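Local coordinates for protein carboxylesterase YbfK (PDB 4CCY) that hydrolyses carboxylic esters to an alcohol and a carboxylate in vitro, as a carboxylesterase of the alpha/beta hydrolase superfamily, at residues 280-283 and 284-288; 13-16 and 17-21; 195-198 and 199-203; 20-23 and 24-27. All blocks are in the same frame, centred on the assembly; numbering follows the deposited sequence.

Interaction 1: residues 280-283 and 284-288; sequences PEYV and NQRVL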
ATOM      1  N   PRO A 280      -3.002 -15.012  -1.882  1.00 15.80           N
ATOM      2  CA  PRO A 280      -3.745 -14.490  -0.741  1.00 15.60           C
ATOM      3  C   PRO A 280      -3.838 -15.485   0.427  1.00 15.95           C
ATOM      4  O   PRO A 280      -3.791 -15.057   1.576  1.00 15.38           O
ATOM      5  CB  PRO A 280      -5.140 -14.207  -1.319  1.00 15.82           C
ATOM      6  CG  PRO A 280      -5.260 -15.081  -2.517  1.00 16.55           C
ATOM      7  CD  PRO A 280      -3.864 -15.151  -3.079  1.00 16.38           C
ATOM      8  N   GLU A 281      -3.977 -16.781   0.137  1.00 16.62           N
ATOM      9  CA  GLU A 281      -4.091 -17.801   1.195  1.00 17.23           C
ATOM     10  C   GLU A 281      -2.852 -17.758   2.102  1.00 16.27           C
ATOM     11  O   GLU A 281      -2.975 -17.673   3.335  1.00 16.36           O
ATOM     12  CB  GLU A 281      -4.268 -19.217   0.615  1.00 18.83           C
ATOM     13  CG  GLU A 281      -5.468 -19.421  -0.316  1.00 20.60           C
ATOM     14  CD  GLU A 281      -5.248 -18.946  -1.766  1.00 21.72           C
ATOM     15  OE1 GLU A 281      -4.178 -18.373  -2.107  1.00 20.75           O
ATOM     16  OE2 GLU A 281      -6.188 -19.145  -2.592  1.00 23.24           O
ATOM     17  N   TYR A 282      -1.670 -17.818   1.490  1.00 15.40           N
ATOM     18  CA  TYR A 282      -0.420 -17.739   2.245  1.00 14.65           C
ATOM     19  C   TYR A 282      -0.224 -16.409   2.985  1.00 13.80           C
ATOM     20  O   TYR A 282       0.049 -16.411   4.192  1.00 13.64           O
ATOM     21  CB  TYR A 282       0.808 -18.033   1.382  1.00 14.63           C
ATOM     22  CG  TYR A 282       2.067 -17.906   2.212  1.00 14.38           C
ATOM     23  CD1 TYR A 282       2.371 -18.851   3.210  1.00 14.58           C
ATOM     24  CD2 TYR A 282       2.912 -16.812   2.057  1.00 13.68           C
ATOM     25  CE1 TYR A 282       3.509 -18.716   4.000  1.00 14.51           C
ATOM     26  CE2 TYR A 282       4.046 -16.671   2.844  1.00 13.63           C
ATOM     27  CZ  TYR A 282       4.338 -17.617   3.805  1.00 13.93           C
ATOM     28  OH  TYR A 282       5.456 -17.445   4.560  1.00 13.94           O
ATOM     29  N   VAL A 283      -0.352 -15.295   2.260  1.00 13.11           N
ATOM     30  CA  VAL A 283      -0.200 -13.953   2.835  1.00 12.41           C
ATOM     31  C   VAL A 283      -1.194 -13.729   3.975  1.00 12.43           C
ATOM     32  O   VAL A 283      -0.809 -13.210   5.023  1.00 12.16           O
ATOM     33  CB  VAL A 283      -0.297 -12.828   1.752  1.00 12.21           C
ATOM     34  CG1 VAL A 283      -0.365 -11.434   2.363  1.00 11.83           C
ATOM     35  CG2 VAL A 283       0.885 -12.887   0.807  1.00 12.09           C
ATOM     36  N   ASN A 284      -2.456 -14.122   3.782  1.00 12.80           N
ATOM     37  CA  ASN A 284      -3.478 -13.975   4.829  1.00 13.02           C
ATOM     38  C   ASN A 284      -3.034 -14.557   6.180  1.00 13.26           C
ATOM     39  O   ASN A 284      -3.036 -13.858   7.204  1.00 13.11           O
ATOM     40  CB  ASN A 284      -4.819 -14.598   4.402  1.00 13.49           C
ATOM     41  CG  ASN A 284      -5.553 -13.761   3.351  1.00 13.46           C
ATOM     42  OD1 ASN A 284      -5.103 -12.679   2.967  1.00 13.01           O
ATOM     43  ND2 ASN A 284      -6.678 -14.267   2.882  1.00 13.81           N
ATOM     44  N   GLN A 285      -2.626 -15.826   6.166  1.00 13.61           N
ATOM     45  CA  GLN A 285      -2.228 -16.510   7.395  1.00 13.86           C
ATOM     46  C   GLN A 285      -0.880 -16.023   7.942  1.00 13.54           C
ATOM     47  O   GLN A 285      -0.730 -15.863   9.160  1.00 13.82           O
ATOM     48  CB  GLN A 285      -2.263 -18.043   7.228  1.00 14.55           C
ATOM     49  CG  GLN A 285      -1.848 -18.824   8.483  1.00 14.91           C
ATOM     50  CD  GLN A 285      -2.699 -18.492   9.696  1.00 15.21           C
ATOM     51  OE1 GLN A 285      -3.881 -18.814   9.733  1.00 15.65           O
ATOM     52  NE2 GLN A 285      -2.105 -17.835  10.687  1.00 15.17           N
ATOM     53  N   ARG A 286       0.080 -15.768   7.056  1.00 13.20           N
ATOM     54  CA  ARG A 286       1.404 -15.299   7.471  1.00 12.95           C
ATOM     55  C   ARG A 286       1.312 -13.986   8.242  1.00 12.80           C
ATOM     56  O   ARG A 286       1.982 -13.794   9.255  1.00 12.91           O
ATOM     57  CB  ARG A 286       2.323 -15.129   6.270  1.00 12.51           C
ATOM     58  CG  ARG A 286       3.701 -14.609   6.630  1.00 12.43           C
ATOM     59  CD  ARG A 286       4.527 -15.714   7.282  1.00 12.85           C
ATOM     60  NE  ARG A 286       5.823 -15.267   7.793  1.00 12.71           N
ATOM     61  CZ  ARG A 286       6.042 -14.811   9.027  1.00 12.88           C
ATOM     62  NH1 ARG A 286       5.049 -14.696   9.909  1.00 12.68           N
ATOM     63  NH2 ARG A 286       7.280 -14.453   9.378  1.00 13.34           N
ATOM     64  N   VAL A 287       0.483 -13.083   7.741  1.00 12.68           N
ATOM     65  CA  VAL A 287       0.241 -11.813   8.407  1.00 12.78           C
ATOM     66  C   VAL A 287      -0.501 -12.011   9.734  1.00 13.41           C
ATOM     67  O   VAL A 287      -0.119 -11.415  10.730  1.00 13.68           O
ATOM     68  CB  VAL A 287      -0.463 -10.812   7.456  1.00 12.32           C
ATOM     69  CG1 VAL A 287      -0.985  -9.588   8.195  1.00 12.28           C
ATOM     70  CG2 VAL A 287       0.503 -10.403   6.342  1.00 11.69           C
ATOM     71  N   LEU A 288      -1.540 -12.845   9.755  1.00 14.21           N
ATOM     72  CA  LEU A 288      -2.246 -13.131  11.022  1.00 15.14           C
ATOM     73  C   LEU A 288      -1.274 -13.662  12.083  1.00 15.67           C
ATOM     74  O   LEU A 288      -1.275 -13.196  13.224  1.00 16.15           O
ATOM     75  CB  LEU A 288      -3.385 -14.133  10.822  1.00 15.76           C
ATOM     76  CG  LEU A 288      -4.770 -13.703  10.334  1.00 15.92           C
ATOM     77  CD1 LEU A 288      -5.679 -14.927  10.333  1.00 16.40           C
ATOM     78  CD2 LEU A 288      -5.363 -12.593  11.204  1.00 16.10           C
TER

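Interaction 2: residues 13-16 and 17-21; sequences SGLR and FYQAY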
ATOM      1  N   SER A  13     -14.293  11.504 -17.031  1.00 34.17           N
ATOM      2  CA  SER A  13     -13.391  10.404 -16.694  1.00 31.19           C
ATOM      3  C   SER A  13     -13.431  10.065 -15.202  1.00 28.17           C
ATOM      4  O   SER A  13     -13.327   8.890 -14.823  1.00 26.03           O
ATOM      5  CB  SER A  13     -11.960  10.756 -17.093  1.00 32.49           C
ATOM      6  OG  SER A  13     -11.866  10.954 -18.482  1.00 35.50           O
ATOM      7  N   GLY A  14     -13.575  11.100 -14.371  1.00 27.78           N
ATOM      8  CA  GLY A  14     -13.630  10.939 -12.921  1.00 25.74           C
ATOM      9  C   GLY A  14     -14.818  10.103 -12.499  1.00 24.65           C
ATOM     10  O   GLY A  14     -14.705   9.223 -11.631  1.00 22.63           O
ATOM     11  N   LEU A  15     -15.961  10.382 -13.123  1.00 25.96           N
ATOM     12  CA  LEU A  15     -17.179   9.625 -12.881  1.00 26.43           C
ATOM     13  C   LEU A  15     -16.990   8.156 -13.255  1.00 25.01           C
ATOM     14  O   LEU A  15     -17.376   7.266 -12.505  1.00 24.56           O
ATOM     15  CB  LEU A  15     -18.342  10.236 -13.668  1.00 29.85           C
ATOM     16  CG  LEU A  15     -19.762   9.754 -13.360  1.00 32.48           C
ATOM     17  CD1 LEU A  15     -20.143   9.971 -11.899  1.00 33.05           C
ATOM     18  CD2 LEU A  15     -20.739  10.452 -14.292  1.00 36.73           C
ATOM     19  N   ARG A  16     -16.383   7.910 -14.410  1.00 25.58           N
ATOM     20  CA  ARG A  16     -16.142   6.550 -14.863  1.00 25.48           C
ATOM     21  C   ARG A  16     -15.226   5.791 -13.895  1.00 22.85           C
ATOM     22  O   ARG A  16     -15.426   4.594 -13.661  1.00 22.35           O
ATOM     23  CB  ARG A  16     -15.609   6.537 -16.293  1.00 28.14           C
ATOM     24  CG  ARG A  16     -16.710   6.666 -17.333  1.00 32.38           C
ATOM     25  CD  ARG A  16     -16.167   6.592 -18.747  1.00 36.10           C
ATOM     26  NE  ARG A  16     -15.949   7.921 -19.314  1.00 37.98           N
ATOM     27  CZ  ARG A  16     -14.762   8.424 -19.649  1.00 38.47           C
ATOM     28  NH1 ARG A  16     -13.648   7.715 -19.480  1.00 38.20           N
ATOM     29  NH2 ARG A  16     -14.689   9.645 -20.159  1.00 40.03           N
ATOM     30  N   PHE A  17     -14.247   6.497 -13.326  1.00 21.24           N
ATOM     31  CA  PHE A  17     -13.366   5.905 -12.318  1.00 20.22           C
ATOM     32  C   PHE A  17     -14.092   5.561 -11.005  1.00 19.39           C
ATOM     33  O   PHE A  17     -13.989   4.434 -10.508  1.00 18.31           O
ATOM     34  CB  PHE A  17     -12.152   6.797 -12.023  1.00 20.33           C
ATOM     35  CG  PHE A  17     -11.361   6.346 -10.828  1.00 19.54           C
ATOM     36  CD1 PHE A  17     -10.583   5.181 -10.888  1.00 19.98           C
ATOM     37  CD2 PHE A  17     -11.416   7.054  -9.631  1.00 19.66           C
ATOM     38  CE1 PHE A  17      -9.853   4.750  -9.783  1.00 20.19           C
ATOM     39  CE2 PHE A  17     -10.697   6.625  -8.522  1.00 20.24           C
ATOM     40  CZ  PHE A  17      -9.917   5.470  -8.599  1.00 20.36           C
ATOM     41  N   TYR A  18     -14.803   6.541 -10.452  1.00 20.41           N
ATOM     42  CA  TYR A  18     -15.632   6.333  -9.268  1.00 21.20           C
ATOM     43  C   TYR A  18     -16.610   5.177  -9.493  1.00 20.93           C
ATOM     44  O   TYR A  18     -16.788   4.337  -8.619  1.00 20.50           O
ATOM     45  CB  TYR A  18     -16.353   7.639  -8.858  1.00 24.46           C
ATOM     46  CG  TYR A  18     -15.566   8.525  -7.889  1.00 26.87           C
ATOM     47  CD1 TYR A  18     -14.394   9.177  -8.288  1.00 27.42           C
ATOM     48  CD2 TYR A  18     -16.008   8.719  -6.567  1.00 30.14           C
ATOM     49  CE1 TYR A  18     -13.676   9.978  -7.402  1.00 30.04           C
ATOM     50  CE2 TYR A  18     -15.302   9.522  -5.670  1.00 32.40           C
ATOM     51  CZ  TYR A  18     -14.131  10.144  -6.091  1.00 32.76           C
ATOM     52  OH  TYR A  18     -13.421  10.935  -5.205  1.00 35.64           O
ATOM     53  N   GLN A  19     -17.203   5.112 -10.686  1.00 21.85           N
ATOM     54  CA  GLN A  19     -18.093   4.010 -11.031  1.00 22.85           C
ATOM     55  C   GLN A  19     -17.352   2.671 -11.028  1.00 21.07           C
ATOM     56  O   GLN A  19     -17.831   1.705 -10.442  1.00 21.04           O
ATOM     57  CB  GLN A  19     -18.808   4.255 -12.371  1.00 26.28           C
ATOM     58  CG  GLN A  19     -19.950   5.270 -12.285  1.00 29.52           C
ATOM     59  CD  GLN A  19     -20.526   5.650 -13.645  1.00 33.35           C
ATOM     60  OE1 GLN A  19     -20.047   5.199 -14.688  1.00 34.35           O
ATOM     61  NE2 GLN A  19     -21.565   6.481 -13.637  1.00 36.74           N
ATOM     62  N   ALA A  20     -16.179   2.624 -11.659  1.00 19.71           N
ATOM     63  CA  ALA A  20     -15.369   1.408 -11.671  1.00 19.52           C
ATOM     64  C   ALA A  20     -14.955   0.958 -10.256  1.00 18.14           C
ATOM     65  O   ALA A  20     -14.995  -0.234  -9.956  1.00 18.74           O
ATOM     66  CB  ALA A  20     -14.151   1.572 -12.579  1.00 20.19           C
ATOM     67  N   TYR A  21     -14.548   1.915  -9.411  1.00 17.16           N
ATOM     68  CA  TYR A  21     -14.215   1.680  -7.993  1.00 16.38           C
ATOM     69  C   TYR A  21     -15.395   1.036  -7.253  1.00 16.93           C
ATOM     70  O   TYR A  21     -15.226   0.047  -6.547  1.00 16.52           O
ATOM     71  CB  TYR A  21     -13.840   3.012  -7.319  1.00 16.27           C
ATOM     72  CG  TYR A  21     -13.049   2.939  -6.013  1.00 16.70           C
ATOM     73  CD1 TYR A  21     -13.163   1.845  -5.136  1.00 16.98           C
ATOM     74  CD2 TYR A  21     -12.219   3.987  -5.636  1.00 17.85           C
ATOM     75  CE1 TYR A  21     -12.445   1.793  -3.950  1.00 18.37           C
ATOM     76  CE2 TYR A  21     -11.509   3.950  -4.442  1.00 19.89           C
ATOM     77  CZ  TYR A  21     -11.626   2.848  -3.604  1.00 20.03           C
ATOM     78  OH  TYR A  21     -10.934   2.803  -2.421  1.00 22.33           O
TER

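Interaction 3: residues 195-198 and 199-203; sequences LLQR and QIVAG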
ATOM      1  N   LEU A 195     -12.540  -6.695 -12.662  1.00 17.35           N
ATOM      2  CA  LEU A 195     -13.002  -5.455 -12.045  1.00 17.64           C
ATOM      3  C   LEU A 195     -11.830  -4.560 -11.677  1.00 17.12           C
ATOM      4  O   LEU A 195     -11.870  -3.356 -11.936  1.00 17.50           O
ATOM      5  CB  LEU A 195     -13.903  -5.727 -10.839  1.00 18.17           C
ATOM      6  CG  LEU A 195     -15.273  -6.345 -11.172  1.00 19.49           C
ATOM      7  CD1 LEU A 195     -16.055  -6.647  -9.903  1.00 20.32           C
ATOM      8  CD2 LEU A 195     -16.081  -5.455 -12.112  1.00 20.19           C
ATOM      9  N   LEU A 196     -10.775  -5.148 -11.111  1.00 17.05           N
ATOM     10  CA  LEU A 196      -9.578  -4.384 -10.756  1.00 16.98           C
ATOM     11  C   LEU A 196      -8.812  -3.879 -11.973  1.00 17.03           C
ATOM     12  O   LEU A 196      -8.343  -2.743 -11.974  1.00 16.77           O
ATOM     13  CB  LEU A 196      -8.643  -5.164  -9.823  1.00 17.05           C
ATOM     14  CG  LEU A 196      -8.579  -4.687  -8.370  1.00 17.33           C
ATOM     15  CD1 LEU A 196      -7.500  -5.444  -7.605  1.00 17.28           C
ATOM     16  CD2 LEU A 196      -8.330  -3.180  -8.281  1.00 16.96           C
ATOM     17  N   GLN A 197      -8.698  -4.726 -12.994  1.00 17.64           N
ATOM     18  CA  GLN A 197      -8.119  -4.345 -14.282  1.00 17.88           C
ATOM     19  C   GLN A 197      -8.792  -3.074 -14.784  1.00 18.55           C
ATOM     20  O   GLN A 197      -8.123  -2.089 -15.121  1.00 18.75           O
ATOM     21  CB  GLN A 197      -8.327  -5.474 -15.302  1.00 18.38           C
ATOM     22  CG  GLN A 197      -7.758  -5.200 -16.694  1.00 18.76           C
ATOM     23  CD  GLN A 197      -6.268  -5.477 -16.796  1.00 18.49           C
ATOM     24  OE1 GLN A 197      -5.720  -6.261 -16.018  1.00 18.07           O
ATOM     25  NE2 GLN A 197      -5.604  -4.832 -17.761  1.00 18.78           N
ATOM     26  N   ARG A 198     -10.121  -3.089 -14.786  1.00 19.08           N
ATOM     27  CA  ARG A 198     -10.904  -1.986 -15.312  1.00 19.94           C
ATOM     28  C   ARG A 198     -10.698  -0.693 -14.513  1.00 18.81           C
ATOM     29  O   ARG A 198     -10.496   0.377 -15.095  1.00 18.61           O
ATOM     30  CB  ARG A 198     -12.386  -2.374 -15.361  1.00 21.76           C
ATOM     31  CG  ARG A 198     -13.314  -1.210 -15.638  1.00 24.12           C
ATOM     32  CD  ARG A 198     -13.377  -0.929 -17.127  1.00 26.34           C
ATOM     33  NE  ARG A 198     -13.807   0.441 -17.408  1.00 28.22           N
ATOM     34  CZ  ARG A 198     -12.975   1.435 -17.706  1.00 28.61           C
ATOM     35  NH1 ARG A 198     -11.663   1.215 -17.753  1.00 28.13           N
ATOM     36  NH2 ARG A 198     -13.454   2.648 -17.961  1.00 29.43           N
ATOM     37  N   GLN A 199     -10.735  -0.814 -13.184  1.00 17.90           N
ATOM     38  CA  GLN A 199     -10.623   0.327 -12.289  1.00 17.25           C
ATOM     39  C   GLN A 199      -9.285   1.043 -12.441  1.00 16.60           C
ATOM     40  O   GLN A 199      -9.242   2.267 -12.564  1.00 16.80           O
ATOM     41  CB  GLN A 199     -10.836  -0.095 -10.832  1.00 16.81           C
ATOM     42  CG  GLN A 199     -10.719   1.074  -9.866  1.00 16.73           C
ATOM     43  CD  GLN A 199     -10.749   0.675  -8.406  1.00 16.78           C
ATOM     44  OE1 GLN A 199     -11.362  -0.317  -8.034  1.00 17.91           O
ATOM     45  NE2 GLN A 199     -10.107   1.469  -7.566  1.00 16.35           N
ATOM     46  N   ILE A 200      -8.203   0.272 -12.434  1.00 15.84           N
ATOM     47  CA  ILE A 200      -6.860   0.816 -12.583  1.00 15.65           C
ATOM     48  C   ILE A 200      -6.686   1.544 -13.927  1.00 16.00           C
ATOM     49  O   ILE A 200      -6.105   2.636 -13.972  1.00 15.91           O
ATOM     50  CB  ILE A 200      -5.787  -0.286 -12.395  1.00 15.48           C
ATOM     51  CG1 ILE A 200      -5.833  -0.809 -10.959  1.00 15.18           C
ATOM     52  CG2 ILE A 200      -4.396   0.236 -12.744  1.00 15.68           C
ATOM     53  CD1 ILE A 200      -5.045  -2.081 -10.761  1.00 15.42           C
ATOM     54  N   VAL A 201      -7.194   0.942 -15.005  1.00 16.55           N
ATOM     55  CA  VAL A 201      -7.170   1.559 -16.337  1.00 17.35           C
ATOM     56  C   VAL A 201      -7.936   2.878 -16.328  1.00 17.82           C
ATOM     57  O   VAL A 201      -7.422   3.893 -16.784  1.00 18.34           O
ATOM     58  CB  VAL A 201      -7.698   0.601 -17.432  1.00 18.18           C
ATOM     59  CG1 VAL A 201      -7.888   1.316 -18.771  1.00 19.25           C
ATOM     60  CG2 VAL A 201      -6.743  -0.567 -17.607  1.00 17.98           C
ATOM     61  N   ALA A 202      -9.140   2.864 -15.757  1.00 18.34           N
ATOM     62  CA  ALA A 202      -9.993   4.057 -15.675  1.00 19.03           C
ATOM     63  C   ALA A 202      -9.376   5.123 -14.768  1.00 18.77           C
ATOM     64  O   ALA A 202      -9.566   6.320 -14.983  1.00 19.79           O
ATOM     65  CB  ALA A 202     -11.399   3.685 -15.207  1.00 19.38           C
ATOM     66  N   GLY A 203      -8.636   4.677 -13.755  1.00 18.09           N
ATOM     67  CA  GLY A 203      -7.898   5.574 -12.872  1.00 17.15           C
ATOM     68  C   GLY A 203      -6.874   6.381 -13.642  1.00 17.43           C
ATOM     69  O   GLY A 203      -6.792   7.597 -13.490  1.00 17.27           O
TER

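Interaction 4: residues 20-23 and 24-27; sequences AYDQ and SLSL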
ATOM      1  N   ALA A  20     -16.179   2.624 -11.659  1.00 19.71           N
ATOM      2  CA  ALA A  20     -15.369   1.408 -11.671  1.00 19.52           C
ATOM      3  C   ALA A  20     -14.955   0.958 -10.256  1.00 18.14           C
ATOM      4  O   ALA A  20     -14.995  -0.234  -9.956  1.00 18.74           O
ATOM      5  CB  ALA A  20     -14.151   1.572 -12.579  1.00 20.19           C
ATOM      6  N   TYR A  21     -14.548   1.915  -9.411  1.00 17.16           N
ATOM      7  CA  TYR A  21     -14.215   1.680  -7.993  1.00 16.38           C
ATOM      8  C   TYR A  21     -15.395   1.036  -7.253  1.00 16.93           C
ATOM      9  O   TYR A  21     -15.226   0.047  -6.547  1.00 16.52           O
ATOM     10  CB  TYR A  21     -13.840   3.012  -7.319  1.00 16.27           C
ATOM     11  CG  TYR A  21     -13.049   2.939  -6.013  1.00 16.70           C
ATOM     12  CD1 TYR A  21     -13.163   1.845  -5.136  1.00 16.98           C
ATOM     13  CD2 TYR A  21     -12.219   3.987  -5.636  1.00 17.85           C
ATOM     14  CE1 TYR A  21     -12.445   1.793  -3.950  1.00 18.37           C
ATOM     15  CE2 TYR A  21     -11.509   3.950  -4.442  1.00 19.89           C
ATOM     16  CZ  TYR A  21     -11.626   2.848  -3.604  1.00 20.03           C
ATOM     17  OH  TYR A  21     -10.934   2.803  -2.421  1.00 22.33           O
ATOM     18  N   ASP A  22     -16.590   1.606  -7.403  1.00 18.60           N
ATOM     19  CA  ASP A  22     -17.779   1.022  -6.772  1.00 20.64           C
ATOM     20  C   ASP A  22     -18.045  -0.402  -7.264  1.00 21.11           C
ATOM     21  O   ASP A  22     -18.420  -1.265  -6.472  1.00 22.11           O
ATOM     22  CB  ASP A  22     -19.001   1.918  -6.960  1.00 23.99           C
ATOM     23  CG  ASP A  22     -18.887   3.226  -6.190  1.00 25.48           C
ATOM     24  OD1 ASP A  22     -18.062   3.304  -5.244  1.00 26.07           O
ATOM     25  OD2 ASP A  22     -19.618   4.178  -6.526  1.00 27.36           O
ATOM     26  N   GLN A  23     -17.826  -0.652  -8.556  1.00 21.09           N
ATOM     27  CA  GLN A  23     -17.906  -2.018  -9.096  1.00 22.89           C
ATOM     28  C   GLN A  23     -16.947  -2.927  -8.357  1.00 21.45           C
ATOM     29  O   GLN A  23     -17.334  -4.001  -7.910  1.00 22.65           O
ATOM     30  CB  GLN A  23     -17.501  -2.097 -10.563  1.00 24.51           C
ATOM     31  CG  GLN A  23     -17.978  -0.988 -11.456  1.00 26.01           C
ATOM     32  CD  GLN A  23     -19.386  -1.208 -11.897  1.00 29.58           C
ATOM     33  OE1 GLN A  23     -20.294  -1.221 -11.075  1.00 31.39           O
ATOM     34  NE2 GLN A  23     -19.582  -1.388 -13.192  1.00 32.30           N
ATOM     35  N   SER A  24     -15.688  -2.489  -8.253  1.00 19.26           N
ATOM     36  CA  SER A  24     -14.635  -3.314  -7.665  1.00 19.06           C
ATOM     37  C   SER A  24     -14.997  -3.716  -6.251  1.00 18.82           C
ATOM     38  O   SER A  24     -14.657  -4.815  -5.812  1.00 19.83           O
ATOM     39  CB  SER A  24     -13.292  -2.586  -7.683  1.00 18.64           C
ATOM     40  OG  SER A  24     -12.782  -2.500  -8.996  1.00 19.70           O
ATOM     41  N   LEU A  25     -15.721  -2.834  -5.563  1.00 18.08           N
ATOM     42  CA  LEU A  25     -16.086  -3.038  -4.168  1.00 18.80           C
ATOM     43  C   LEU A  25     -17.176  -4.095  -3.934  1.00 20.91           C
ATOM     44  O   LEU A  25     -17.396  -4.523  -2.800  1.00 22.45           O
ATOM     45  CB  LEU A  25     -16.407  -1.697  -3.486  1.00 18.82           C
ATOM     46  CG  LEU A  25     -15.198  -0.788  -3.149  1.00 18.27           C
ATOM     47  CD1 LEU A  25     -15.633   0.586  -2.646  1.00 19.25           C
ATOM     48  CD2 LEU A  25     -14.293  -1.455  -2.121  1.00 19.31           C
ATOM     49  N   SER A  26     -17.843  -4.534  -5.002  1.00 18.90           N
ATOM     50  CA  SER A  26     -18.730  -5.692  -4.921  1.00 19.82           C
ATOM     51  C   SER A  26     -17.956  -6.960  -4.521  1.00 19.53           C
ATOM     52  O   SER A  26     -18.552  -7.933  -4.075  1.00 20.35           O
ATOM     53  CB  SER A  26     -19.454  -5.917  -6.249  1.00 20.88           C
ATOM     54  OG  SER A  26     -18.525  -6.260  -7.268  1.00 20.74           O
ATOM     55  N   LEU A  27     -16.636  -6.938  -4.676  1.00 18.66           N
ATOM     56  CA  LEU A  27     -15.798  -8.071  -4.292  1.00 18.61           C
ATOM     57  C   LEU A  27     -15.547  -8.126  -2.786  1.00 18.25           C
ATOM     58  O   LEU A  27     -15.036  -9.117  -2.290  1.00 18.38           O
ATOM     59  CB  LEU A  27     -14.466  -8.065  -5.058  1.00 17.87           C
ATOM     60  CG  LEU A  27     -14.535  -8.164  -6.594  1.00 18.60           C
ATOM     61  CD1 LEU A  27     -13.155  -7.977  -7.222  1.00 18.08           C
ATOM     62  CD2 LEU A  27     -15.191  -9.459  -7.081  1.00 19.41           C
TER

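Interaction 1: residues 280-283 and 284-288
Tyr282 and Arg286, one helical turn apart, run out from the helix side by side and point the same way. Both side chains leave with CG anti to the backbone N (chi1 179° for Tyr282), and a bend of the arginine at chi2 lays its aliphatic part along the phenol. Arg286 CB sits over one face of the ring, 4.3 Å from its centroid, a CH-pi contact displaced toward the rim. Farther out, Arg286 CD comes within 3.4 Å of Tyr282 OH, which lies at the edge of the guanidinium, near its plane. Ring and guanidinium are turned 69° against each other, and it is CB, not the guanidinium, that meets the ring face. Their polar ends share Glu266: OE2 is hydrogen-bonded to the hydroxyl and OE1 forms a salt bridge with Arg286 NE, while NH2 of the arginine reaches Gln264. Two acceptor oxygens of one carboxylate thus fix the pair, and the nearby arginine would be expected to stabilise the negative charge of Glu266.

On another side of the helix Val283 CG1 meets Val287 CG2 at 4.2 Å, an apolar contact. In the backbone, Arg286 N bonds to Tyr282 O at 2.9 Å and Val287 N to Val283 O at 3.0 Å. Helix 280-290 packs on strand 146-152 through Val283 and Val287, on strand 236-241 through Tyr282 and Arg286, and on helix 71-80 through Asn284, whose amide is hydrogen-bonded to Asn73 and Pro72. It is a helix covering the central sheet of the alpha/beta hydrolase fold.

Interaction 2: residues 13-16 and 17-21
Regular i to i+4 bonds join Ser13-Arg16 to Phe17-Tyr21, four in all from Phe17 N to Ser13 O through to Ala20 N to Arg16 O, and the bond from Tyr18 N to Gly14 O is essentially straight at 179°. Gly14 O also lies near the planes of two rings, at the edge of both Phe17 and Tyr18, with Tyr18 CD1 3.4 Å away. Along the outer side Leu15 and Gln19 cross at a slant: the CG of Leu15 meets NE2 of Gln19 at 3.7 Å. Gln19 CG stands beside its own backbone N (chi1 -76°) and the chain then runs extended, which carries the amide back over the preceding turn. Its aliphatic part passes close to the carbonyl of Leu15, with Gln19 CG 3.3 Å from Leu15 O. Arg16 instead folds back at chi3 until one guanidinium face lies over Ser13 CA, near the rim of the group. The buried side of helix 12-24 faces helix 194-205, where Phe17, Ala20 and Tyr21 all touch Gln199. Tyr18 leans on Lys94 and Trp206 in loops, its hydroxyl hydrogen-bonded to Arg211, while Tyr21 reaches Asp87 just beyond strand 82-86.

Interaction 3: residues 195-198 and 199-203
Gln199 follows the turn of Leu195-Arg198, its N bonded to Leu195 O at 3.1 Å, and its extended side chain crosses that of Leu196, OE1 lying 4.2 Å from Leu196 CD2. The buried amide is hydrogen-bonded at both ends, OE1 to Ser24 OG and NE2 to Ser66 OG, which holds it in place. Ile200 comes next: with CG1 set beside its backbone N (chi1 -65°) the branch runs back over the preceding turn, bringing CG1 to 3.3 Å from Leu196 O and CD1 to 4.3 Å from Leu196 CD2. Val201 reaches two residues, its CG2 lying 3.2 Å from Gln197 O and its CG1 in the plane of the Arg198 guanidinium, at the edge. Ala202 CB sits over a face of that guanidinium, 3.6 Å from Arg198 NH1. The bend of the arginine at chi2 brings the guanidinium back along the helix to Ala202, and its NH2 makes a long, weak ion pair with Glu205. Gly203 closes the run with its N bonded to Gln199 O. Two other helices pack on helix 194-205: helix 12-24 touches it through Leu195 and Gln199, and helix 175-186 through Gln197, Ile200 and Val201.

Interaction 4: residues 20-23 and 24-27
Ser26 holds its OG between its backbone N and carbonyl carbon (chi1 65°), which turns the hydroxyl back to Gln23 O, while Leu25 puts CG beside its own N (chi1 -74°) and lies against Tyr21. The Ser26 hydroxyl donates to Gln23 O at 2.6 Å, almost in line with the C=O bond. Ser26 N, three residues on, donates to the same oxygen at 3.0 Å, but from well above the carbonyl plane, so one acceptor is gripped by two groups of one residue. Leu25 CD1 rests 3.6 Å from Tyr21 CE1, the two side chains meeting at a slant. Ser24 N bonds to Ala20 O at 2.9 Å and Leu25 N to Tyr21 O at 3.1 Å, both i to i+4, and Leu25 N has a weak second bond to Asp22 O. Outside partners include Lys94, in a salt bridge with Asp22 and a cation-pi contact with Tyr21, and Gln199, hydrogen-bonded to the Ser24 hydroxyl. Chemically, the hydroxyl and N-H of Ser26 together satisfy Gln23 O where the backbone bonding shifts from i to i+4 toward i to i+3, while Tyr21 and Leu25 add an apolar contact beside these polar bonds.

In the fold
Interactions 2 and 4 overlap on helix 12-24, sharing Ala20 and Tyr21, and have centres 10 Å apart; interaction 4 carries the chain off the helix toward strand 33-37. Much later in the sequence, interaction 3 on helix 194-205 packs against both, its centre 9 Å from interaction 2 and 10 Å from interaction 4, so the N-terminal helix is tied to a helix distant in sequence. Interaction 1 comes last, on helix 280-290, with its centre 23 to 31 Å from the others and no touch. The Val283 and Ile200 side chains lie about 12 Å and 10 Å from that of His273, the probable charge-relay histidine, so neither interaction 1 nor interaction 3 reaches the probable catalytic residues.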